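Local structure of membrane-anchored mycosin mycp1 (Mycobacterium thermoresistibile, 4HVL) at residues A[21-26]-A[138-143]; A[79-84]-A[126-131]; A[240-245]-A[274-279]. The protein is a subtilisin-type serine protease of the mycosin group, anchored in the membrane, and serves as an essential component of the ESX-1 type VII secretion system. One frame throughout, in Å; residues are numbered along the deposited sequence.

Contact 1 (A[21-26]-A[138-143]); sequences NPMEQR and FQPVGA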
loop_
_atom_site.group_PDB
_atom_site.type_symbol
_atom_site.label_atom_id
_atom_site.label_comp_id
_atom_site.label_asym_id
_atom_site.label_seq_id
_atom_site.Cartn_x
_atom_site.Cartn_y
_atom_site.Cartn_z
ATOM N N ASN A 21 -17.107 7.448 -11.623
ATOM C CA ASN A 21 -17.695 7.780 -12.909
ATOM C C ASN A 21 -17.295 6.716 -13.933
ATOM O O ASN A 21 -16.335 5.978 -13.726
ATOM C CB ASN A 21 -17.247 9.165 -13.352
ATOM C CG ASN A 21 -15.758 9.345 -13.225
ATOM O OD1 ASN A 21 -14.993 8.824 -14.045
ATOM N ND2 ASN A 21 -15.323 10.067 -12.180
ATOM N N PRO A 22 -18.032 6.624 -15.036
ATOM C CA PRO A 22 -17.817 5.488 -15.929
ATOM C C PRO A 22 -16.403 5.396 -16.506
ATOM O O PRO A 22 -15.781 6.416 -16.786
ATOM C CB PRO A 22 -18.831 5.732 -17.039
ATOM C CG PRO A 22 -19.888 6.583 -16.421
ATOM C CD PRO A 22 -19.154 7.474 -15.478
ATOM N N MET A 23 -15.926 4.169 -16.696
ATOM C CA MET A 23 -14.536 3.895 -17.045
ATOM C C MET A 23 -14.511 2.820 -18.126
ATOM O O MET A 23 -15.323 1.877 -18.074
ATOM C CB MET A 23 -13.753 3.357 -15.839
ATOM C CG MET A 23 -13.607 4.282 -14.643
ATOM S SD MET A 23 -12.618 5.752 -14.977
ATOM C CE MET A 23 -10.952 5.122 -15.019
ATOM N N GLU A 24 -13.578 2.952 -19.073
ATOM C CA GLU A 24 -13.478 2.051 -20.214
ATOM C C GLU A 24 -12.037 1.641 -20.463
ATOM O O GLU A 24 -11.121 2.484 -20.457
ATOM C CB GLU A 24 -14.056 2.717 -21.468
ATOM C CG GLU A 24 -13.896 1.884 -22.742
ATOM C CD GLU A 24 -14.612 2.475 -23.951
ATOM O OE1 GLU A 24 -15.083 3.630 -23.877
ATOM O OE2 GLU A 24 -14.675 1.786 -24.990
ATOM N N GLN A 25 -11.840 0.342 -20.698
ATOM C CA GLN A 25 -10.508 -0.168 -20.998
ATOM C C GLN A 25 -10.087 0.289 -22.390
ATOM O O GLN A 25 -10.726 -0.060 -23.375
ATOM C CB GLN A 25 -10.462 -1.691 -20.910
ATOM C CG GLN A 25 -9.070 -2.238 -21.102
ATOM C CD GLN A 25 -8.992 -3.733 -20.876
ATOM O OE1 GLN A 25 -9.971 -4.367 -20.510
ATOM N NE2 GLN A 25 -7.815 -4.295 -21.080
ATOM N N ARG A 26 -9.004 1.059 -22.455
ATOM C CA ARG A 26 -8.443 1.522 -23.724
ATOM C C ARG A 26 -7.167 0.773 -24.138
ATOM O O ARG A 26 -6.750 0.866 -25.284
ATOM C CB ARG A 26 -8.141 3.011 -23.636
ATOM C CG ARG A 26 -9.335 3.888 -23.265
ATOM C CD ARG A 26 -10.239 4.207 -24.444
ATOM N NE ARG A 26 -10.792 5.564 -24.323
ATOM C CZ ARG A 26 -12.016 5.887 -23.882
ATOM N NH1 ARG A 26 -12.896 4.964 -23.509
ATOM N NH2 ARG A 26 -12.371 7.163 -23.822
ATOM N N PHE A 138 -7.403 1.775 -18.143
ATOM C CA PHE A 138 -8.739 2.355 -18.283
ATOM C C PHE A 138 -8.688 3.860 -18.276
ATOM O O PHE A 138 -7.811 4.449 -17.638
ATOM C CB PHE A 138 -9.623 1.917 -17.120
ATOM C CG PHE A 138 -10.077 0.496 -17.197
ATOM C CD1 PHE A 138 -9.163 -0.547 -17.070
ATOM C CD2 PHE A 138 -11.416 0.195 -17.344
ATOM C CE1 PHE A 138 -9.589 -1.864 -17.122
ATOM C CE2 PHE A 138 -11.846 -1.112 -17.390
ATOM C CZ PHE A 138 -10.931 -2.144 -17.275
ATOM N N GLN A 139 -9.654 4.481 -18.942
ATOM C CA GLN A 139 -9.797 5.939 -18.952
ATOM C C GLN A 139 -11.257 6.310 -18.656
ATOM O O GLN A 139 -12.176 5.577 -19.050
ATOM C CB GLN A 139 -9.429 6.539 -20.325
ATOM C CG GLN A 139 -7.958 6.456 -20.710
ATOM C CD GLN A 139 -7.065 7.298 -19.808
ATOM O OE1 GLN A 139 -7.413 8.435 -19.452
ATOM N NE2 GLN A 139 -5.908 6.742 -19.425
ATOM N N PRO A 140 -11.471 7.477 -18.017
ATOM C CA PRO A 140 -12.834 7.958 -17.807
ATOM C C PRO A 140 -13.568 8.146 -19.136
ATOM O O PRO A 140 -12.991 8.633 -20.097
ATOM C CB PRO A 140 -12.639 9.309 -17.094
ATOM C CG PRO A 140 -11.169 9.435 -16.837
ATOM C CD PRO A 140 -10.474 8.537 -17.792
ATOM N N VAL A 141 -14.820 7.706 -19.200
ATOM C CA VAL A 141 -15.632 7.917 -20.384
ATOM C C VAL A 141 -15.868 9.421 -20.431
ATOM O O VAL A 141 -16.186 10.030 -19.403
ATOM C CB VAL A 141 -16.970 7.158 -20.316
ATOM C CG1 VAL A 141 -17.826 7.475 -21.520
ATOM C CG2 VAL A 141 -16.742 5.661 -20.232
ATOM N N GLY A 142 -15.673 10.021 -21.606
ATOM C CA GLY A 142 -15.843 11.466 -21.785
ATOM C C GLY A 142 -17.016 11.965 -20.968
ATOM O O GLY A 142 -18.097 11.383 -21.021
ATOM N N ALA A 143 -16.804 13.012 -20.180
ATOM C CA ALA A 143 -17.882 13.571 -19.368
ATOM C C ALA A 143 -17.785 15.090 -19.275
ATOM O O ALA A 143 -16.688 15.646 -19.241
ATOM C CB ALA A 143 -17.863 12.956 -17.977
HETATM O O HOH W 1 -16.657 9.073 -16.868
#
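Three backbone hydrogen bonds tie Pro22 and Glu24 to Gln139 and Val141. Glu24 and Gln139 form an antiparallel hydrogen-bonded pair. Glu24 N gives its hydrogen to Gln139 O at 3.0 Å, and Gln139 N returns one to Glu24 O at 2.9 Å. Val141 N adds a nearly straight bond to Pro22 O, with an N-H...O angle of 172°. Water 1 lies 2.8 Å from Pro22 O and 2.8 Å from Val141 O and links them. In the neighbouring non-hydrogen-bonded pairs, CA-H groups point at carbonyl oxygens. Phe138 CA, for example, lies 3.2 Å from Glu24 O.

The apolar contacts centre on Phe138 and Met23. Gln25 CB sits over one face of the Phe138 ring, 3.8 Å from its centroid, in a CH-pi contact. The extended Gln25 chain runs on across the ring, and its NE2 bonds to Arg27 O. Phe138 also packs on Val88 and Asp89. The Met23 chain is bent twice. Its chi2 (-66°) sets SD 3.6 Å from Pro140 CA, and its chi3 (-75°) sets CE 4.1 Å from Phe138 CB. Pro22 CB touches Val141 CG2 at the water-bridged end.

Glu24 and Gln139 point to the other face, and Arg26 reaches back over it. Arg26 NH1 makes a salt bridge to Glu24 OE1 within the 21-26 segment. The bent Arg26 chain crosses Gln139, whose CB lies over one face of the guanidinium.

The two faces therefore differ in chemistry. One seats a buried aromatic ring against the protein, while the other carries an ion pair at the surface. Three backbone bonds pin residues 22-24 to residues 139-141.

Contact 2 (A[79-84]-A[126-131]); sequences VPAEPG and ARILSL
This is a parallel pairing of beta strands at one edge of the seven-stranded sheet of the subtilisin fold. The outermost strand 82-86 runs beside strand 127-132, which bonds on its other side to strand 65-70. Glu82 N donates to Ile128 O at 2.8 Å. Ser130 N donates to Glu82 O at 2.9 Å. The bond from Gly84 N to Ser130 O is weak.

Beside the backbone bonds, Glu82 reaches Arg127. Arg127 NH2 makes a salt bridge to Glu82 OE1 at 2.8 Å, from above the carboxylate plane, and the two flat groups are turned 67° apart. Arg127 NH1 bonds to Thr65 OG1. Water 2 donates to Glu82 OE2 and accepts from Ile128 N. Pro80, at the centre of an inverse gamma turn, offers its O to the same water.

Away from Glu82, Ala81 CB packs on Ile128 CG2 at 3.7 Å, and Ile128 CD1 touches Pro80 CD and Val79 CG1. Helix 102-110 lies against Val79 and Ile128 there.

Leu131 CG comes 3.3 Å from Gly84 O. That oxygen also takes a weak hydrogen bond from NE2 of His168, a zinc ligand.

The contact thus sets an ion pair and a water beside aliphatic packing. The salt bridge and the water add side-chain and solvent links to the backbone bonds of Glu82.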
loop_
_atom_site.group_PDB
_atom_site.type_symbol
_atom_site.label_atom_id
_atom_site.label_comp_id
_atom_site.label_asym_id
_atom_site.label_seq_id
_atom_site.Cartn_x
_atom_site.Cartn_y
_atom_site.Cartn_z
ATOM N N VAL A 79 -0.742 -17.449 -5.455
ATOM C CA VAL A 79 -1.360 -16.181 -5.029
ATOM C C VAL A 79 -2.877 -16.393 -5.098
ATOM O O VAL A 79 -3.517 -15.948 -6.041
ATOM C CB VAL A 79 -0.940 -15.002 -5.934
ATOM C CG1 VAL A 79 -1.312 -13.660 -5.300
ATOM C CG2 VAL A 79 0.561 -15.039 -6.203
ATOM N N PRO A 80 -3.438 -17.178 -4.150
ATOM C CA PRO A 80 -4.824 -17.647 -4.252
ATOM C C PRO A 80 -5.845 -16.605 -3.809
ATOM O O PRO A 80 -6.615 -16.831 -2.873
ATOM C CB PRO A 80 -4.841 -18.874 -3.327
ATOM C CG PRO A 80 -3.845 -18.537 -2.282
ATOM C CD PRO A 80 -2.740 -17.821 -3.017
ATOM N N ALA A 81 -5.861 -15.474 -4.495
ATOM C CA ALA A 81 -6.721 -14.368 -4.122
ATOM C C ALA A 81 -8.203 -14.652 -4.332
ATOM O O ALA A 81 -8.572 -15.447 -5.182
ATOM C CB ALA A 81 -6.326 -13.119 -4.899
ATOM N N GLU A 82 -9.034 -13.959 -3.553
ATOM C CA GLU A 82 -10.484 -14.079 -3.617
ATOM C C GLU A 82 -11.080 -12.726 -4.016
ATOM O O GLU A 82 -10.468 -11.679 -3.750
ATOM C CB GLU A 82 -11.022 -14.575 -2.281
ATOM C CG GLU A 82 -10.588 -16.002 -1.960
ATOM C CD GLU A 82 -10.872 -16.401 -0.512
ATOM O OE1 GLU A 82 -12.056 -16.523 -0.162
ATOM O OE2 GLU A 82 -9.918 -16.588 0.286
ATOM N N PRO A 83 -12.242 -12.746 -4.704
ATOM C CA PRO A 83 -12.852 -11.511 -5.164
ATOM C C PRO A 83 -13.162 -10.541 -4.008
ATOM O O PRO A 83 -13.800 -10.920 -3.027
ATOM C CB PRO A 83 -14.161 -11.964 -5.860
ATOM C CG PRO A 83 -14.183 -13.475 -5.826
ATOM C CD PRO A 83 -12.939 -13.972 -5.161
ATOM N N GLY A 84 -12.682 -9.314 -4.108
ATOM C CA GLY A 84 -13.014 -8.280 -3.126
ATOM C C GLY A 84 -13.773 -7.110 -3.725
ATOM O O GLY A 84 -14.114 -6.174 -3.019
ATOM N N ALA A 126 -1.831 -16.546 4.832
ATOM C CA ALA A 126 -2.939 -15.604 4.941
ATOM C C ALA A 126 -3.899 -15.766 3.766
ATOM O O ALA A 126 -3.487 -16.176 2.687
ATOM C CB ALA A 126 -2.413 -14.186 5.006
ATOM N N ARG A 127 -5.168 -15.451 3.972
ATOM C CA ARG A 127 -6.070 -15.255 2.830
ATOM C C ARG A 127 -5.835 -13.866 2.230
ATOM O O ARG A 127 -5.397 -12.951 2.931
ATOM C CB ARG A 127 -7.531 -15.387 3.237
ATOM C CG ARG A 127 -7.985 -16.823 3.419
ATOM C CD ARG A 127 -9.356 -16.912 4.087
ATOM N NE ARG A 127 -10.469 -16.627 3.176
ATOM C CZ ARG A 127 -11.340 -15.614 3.282
ATOM N NH1 ARG A 127 -11.256 -14.711 4.265
ATOM N NH2 ARG A 127 -12.315 -15.487 2.386
ATOM N N ILE A 128 -6.138 -13.725 0.942
ATOM C CA ILE A 128 -6.001 -12.469 0.202
ATOM C C ILE A 128 -7.344 -12.128 -0.446
ATOM O O ILE A 128 -7.875 -12.935 -1.219
ATOM C CB ILE A 128 -4.998 -12.653 -0.957
ATOM C CG1 ILE A 128 -3.611 -12.996 -0.431
ATOM C CG2 ILE A 128 -4.951 -11.431 -1.866
ATOM C CD1 ILE A 128 -2.892 -13.981 -1.336
ATOM N N LEU A 129 -7.884 -10.955 -0.135
ATOM C CA LEU A 129 -9.046 -10.414 -0.849
ATOM C C LEU A 129 -8.550 -9.301 -1.766
ATOM O O LEU A 129 -7.812 -8.412 -1.303
ATOM C CB LEU A 129 -10.059 -9.855 0.134
ATOM C CG LEU A 129 -10.484 -10.853 1.202
ATOM C CD1 LEU A 129 -11.481 -10.210 2.150
ATOM C CD2 LEU A 129 -11.063 -12.116 0.576
ATOM N N SER A 130 -8.910 -9.367 -3.050
ATOM C CA SER A 130 -8.454 -8.381 -4.048
ATOM C C SER A 130 -9.542 -7.366 -4.422
ATOM O O SER A 130 -10.597 -7.721 -4.944
ATOM C CB SER A 130 -7.954 -9.083 -5.322
ATOM O OG SER A 130 -7.548 -8.139 -6.323
ATOM N N LEU A 131 -9.257 -6.099 -4.160
ATOM C CA LEU A 131 -10.125 -4.995 -4.564
ATOM C C LEU A 131 -9.364 -4.183 -5.590
ATOM O O LEU A 131 -8.250 -3.702 -5.307
ATOM C CB LEU A 131 -10.449 -4.094 -3.383
ATOM C CG LEU A 131 -11.274 -4.664 -2.236
ATOM C CD1 LEU A 131 -10.402 -5.448 -1.247
ATOM C CD2 LEU A 131 -11.988 -3.528 -1.511
HETATM O O HOH W 2 -6.995 -16.337 -0.212
#

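Contact 3 (A[240-245]-A[274-279]); sequences QQVQTI and GPWVGA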
loop_
_atom_site.group_PDB
_atom_site.type_symbol
_atom_site.label_atom_id
_atom_site.label_comp_id
_atom_site.label_asym_id
_atom_site.label_seq_id
_atom_site.Cartn_x
_atom_site.Cartn_y
_atom_site.Cartn_z
ATOM N N GLN A 240 3.963 22.440 8.439
ATOM C CA GLN A 240 3.907 23.753 7.789
ATOM C C GLN A 240 4.800 23.890 6.554
ATOM O O GLN A 240 4.700 24.869 5.862
ATOM C CB GLN A 240 4.230 24.866 8.791
ATOM C CG GLN A 240 3.339 24.866 10.030
ATOM C CD GLN A 240 1.885 24.590 9.694
ATOM O OE1 GLN A 240 1.315 25.191 8.782
ATOM N NE2 GLN A 240 1.298 23.632 10.387
ATOM N N GLN A 241 5.640 22.899 6.282
ATOM C CA GLN A 241 6.504 22.868 5.090
ATOM C C GLN A 241 5.884 22.019 3.986
ATOM O O GLN A 241 6.412 21.945 2.891
ATOM C CB GLN A 241 7.874 22.290 5.464
ATOM C CG GLN A 241 8.504 22.942 6.690
ATOM C CD GLN A 241 8.696 24.420 6.477
ATOM O OE1 GLN A 241 9.040 24.848 5.378
ATOM N NE2 GLN A 241 8.492 25.214 7.530
ATOM N N VAL A 242 4.761 21.376 4.272
ATOM C CA VAL A 242 4.114 20.496 3.294
ATOM C C VAL A 242 3.547 21.297 2.128
ATOM O O VAL A 242 2.914 22.341 2.342
ATOM C CB VAL A 242 2.971 19.697 3.946
ATOM C CG1 VAL A 242 2.081 19.037 2.889
ATOM C CG2 VAL A 242 3.539 18.690 4.925
ATOM N N GLN A 243 3.772 20.799 0.912
ATOM C CA GLN A 243 3.124 21.326 -0.301
ATOM C C GLN A 243 2.169 20.316 -0.957
ATOM O O GLN A 243 1.195 20.716 -1.610
ATOM C CB GLN A 243 4.185 21.714 -1.328
ATOM C CG GLN A 243 5.236 22.660 -0.773
ATOM C CD GLN A 243 6.406 22.865 -1.721
ATOM O OE1 GLN A 243 6.648 22.056 -2.640
ATOM N NE2 GLN A 243 7.151 23.945 -1.499
ATOM N N THR A 244 2.482 19.025 -0.823
ATOM C CA THR A 244 1.727 17.953 -1.453
ATOM C C THR A 244 1.084 17.041 -0.397
ATOM O O THR A 244 1.773 16.425 0.405
ATOM C CB THR A 244 2.636 17.135 -2.389
ATOM O OG1 THR A 244 3.195 18.001 -3.374
ATOM C CG2 THR A 244 1.868 16.027 -3.104
ATOM N N ILE A 245 -0.243 17.012 -0.376
ATOM C CA ILE A 245 -0.991 16.061 0.427
ATOM C C ILE A 245 -0.967 14.717 -0.309
ATOM O O ILE A 245 -1.182 14.676 -1.529
ATOM C CB ILE A 245 -2.456 16.528 0.616
ATOM C CG1 ILE A 245 -2.506 17.883 1.342
ATOM C CG2 ILE A 245 -3.307 15.472 1.325
ATOM C CD1 ILE A 245 -1.747 17.905 2.658
ATOM N N GLY A 274 6.728 12.923 4.171
ATOM C CA GLY A 274 5.849 13.848 4.851
ATOM C C GLY A 274 5.749 13.639 6.352
ATOM O O GLY A 274 6.269 12.640 6.885
ATOM N N PRO A 275 5.032 14.552 7.035
ATOM C CA PRO A 275 4.888 14.442 8.484
ATOM C C PRO A 275 4.153 13.178 8.956
ATOM O O PRO A 275 4.185 12.874 10.144
ATOM C CB PRO A 275 4.113 15.712 8.869
ATOM C CG PRO A 275 3.375 16.114 7.648
ATOM C CD PRO A 275 4.208 15.642 6.471
ATOM N N TRP A 276 3.554 12.438 8.015
ATOM C CA TRP A 276 2.674 11.297 8.310
ATOM C C TRP A 276 3.340 9.935 8.107
ATOM O O TRP A 276 2.773 8.917 8.458
ATOM C CB TRP A 276 1.405 11.380 7.432
ATOM C CG TRP A 276 1.758 11.732 5.999
ATOM C CD1 TRP A 276 2.395 10.933 5.100
ATOM C CD2 TRP A 276 1.572 12.997 5.349
ATOM N NE1 TRP A 276 2.595 11.592 3.935
ATOM C CE2 TRP A 276 2.089 12.863 4.043
ATOM C CE3 TRP A 276 0.988 14.200 5.730
ATOM C CZ2 TRP A 276 2.059 13.896 3.111
ATOM C CZ3 TRP A 276 0.936 15.239 4.803
ATOM C CH2 TRP A 276 1.474 15.074 3.494
ATOM N N VAL A 277 4.543 9.904 7.547
ATOM C CA VAL A 277 5.230 8.625 7.304
ATOM C C VAL A 277 5.635 8.024 8.669
ATOM O O VAL A 277 6.192 8.731 9.504
ATOM C CB VAL A 277 6.467 8.824 6.393
ATOM C CG1 VAL A 277 7.213 7.507 6.177
ATOM C CG2 VAL A 277 6.061 9.433 5.070
ATOM N N GLY A 278 5.333 6.741 8.883
ATOM C CA GLY A 278 5.550 6.051 10.169
ATOM C C GLY A 278 6.631 4.973 10.167
ATOM O O GLY A 278 7.193 4.639 11.206
ATOM N N ALA A 279 6.944 4.435 8.992
ATOM C CA ALA A 279 7.853 3.322 8.883
ATOM C C ALA A 279 8.314 3.169 7.438
ATOM O O ALA A 279 7.843 3.890 6.536
ATOM C CB ALA A 279 7.162 2.054 9.340
#
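The segments share no backbone hydrogen bond: Val242 and Gly274 have the nearest CA atoms, 7.0 Å apart, and a type I turn from Gly274 to Val277 presents Pro275 and Trp276 to residues 242-245.

Val242 meets both side chains with its two methyls. CG2 presses on the proline ring, 3.5 Å from Pro275 CD, which is tight for two carbons. CG1 lies 4.1 Å from Trp276 CH2. The Val242 torsion (chi1 166°) turns CG2 to Pro275 and CG1 to Trp276.

The indole reaches across with its six-membered ring leading. Thr244 O stands at the ring edge, in its plane, 3.4 Å from Trp276 CH2. Ile245 CD1 approaches Trp276 CZ3 at 4.3 Å. Trp276 CG sits between its backbone N and carbonyl carbon (chi1 44°), which lays one indole face against Gly274 CA and Pro275 CD. Trp239 meets the same indole edge-to-face, and Trp250 and Thr257 also touch it.

Thus the loop before strand 277-282 packs against the start of strand 244-247, which pairs with strand 183-186. The join is buried and almost wholly apolar. It rests on shape and on a carbonyl oxygen facing the ring's C-H edge.

In the fold
Contact 1 lies at the surface, contact 2 is partly buried, and the touching residues of contact 3 are all buried. Contact 2 pairs strands of the large parallel sheet. Contact 3 involves the turn leading into strand 277-282, at that sheet's far edge, and its partner strand 244-247 belongs to a separate two-stranded sheet. Their centres are about 31 Å apart. Contact 1 forms another two-stranded sheet, yet its strand 138-140 follows strand 127-132 of contact 2 in the chain. None of the three touches another. Contacts 1 and 2 combine backbone bonds with a water, but a salt bridge crosses between segments only in contact 2. Contact 3 relies on apolar packing.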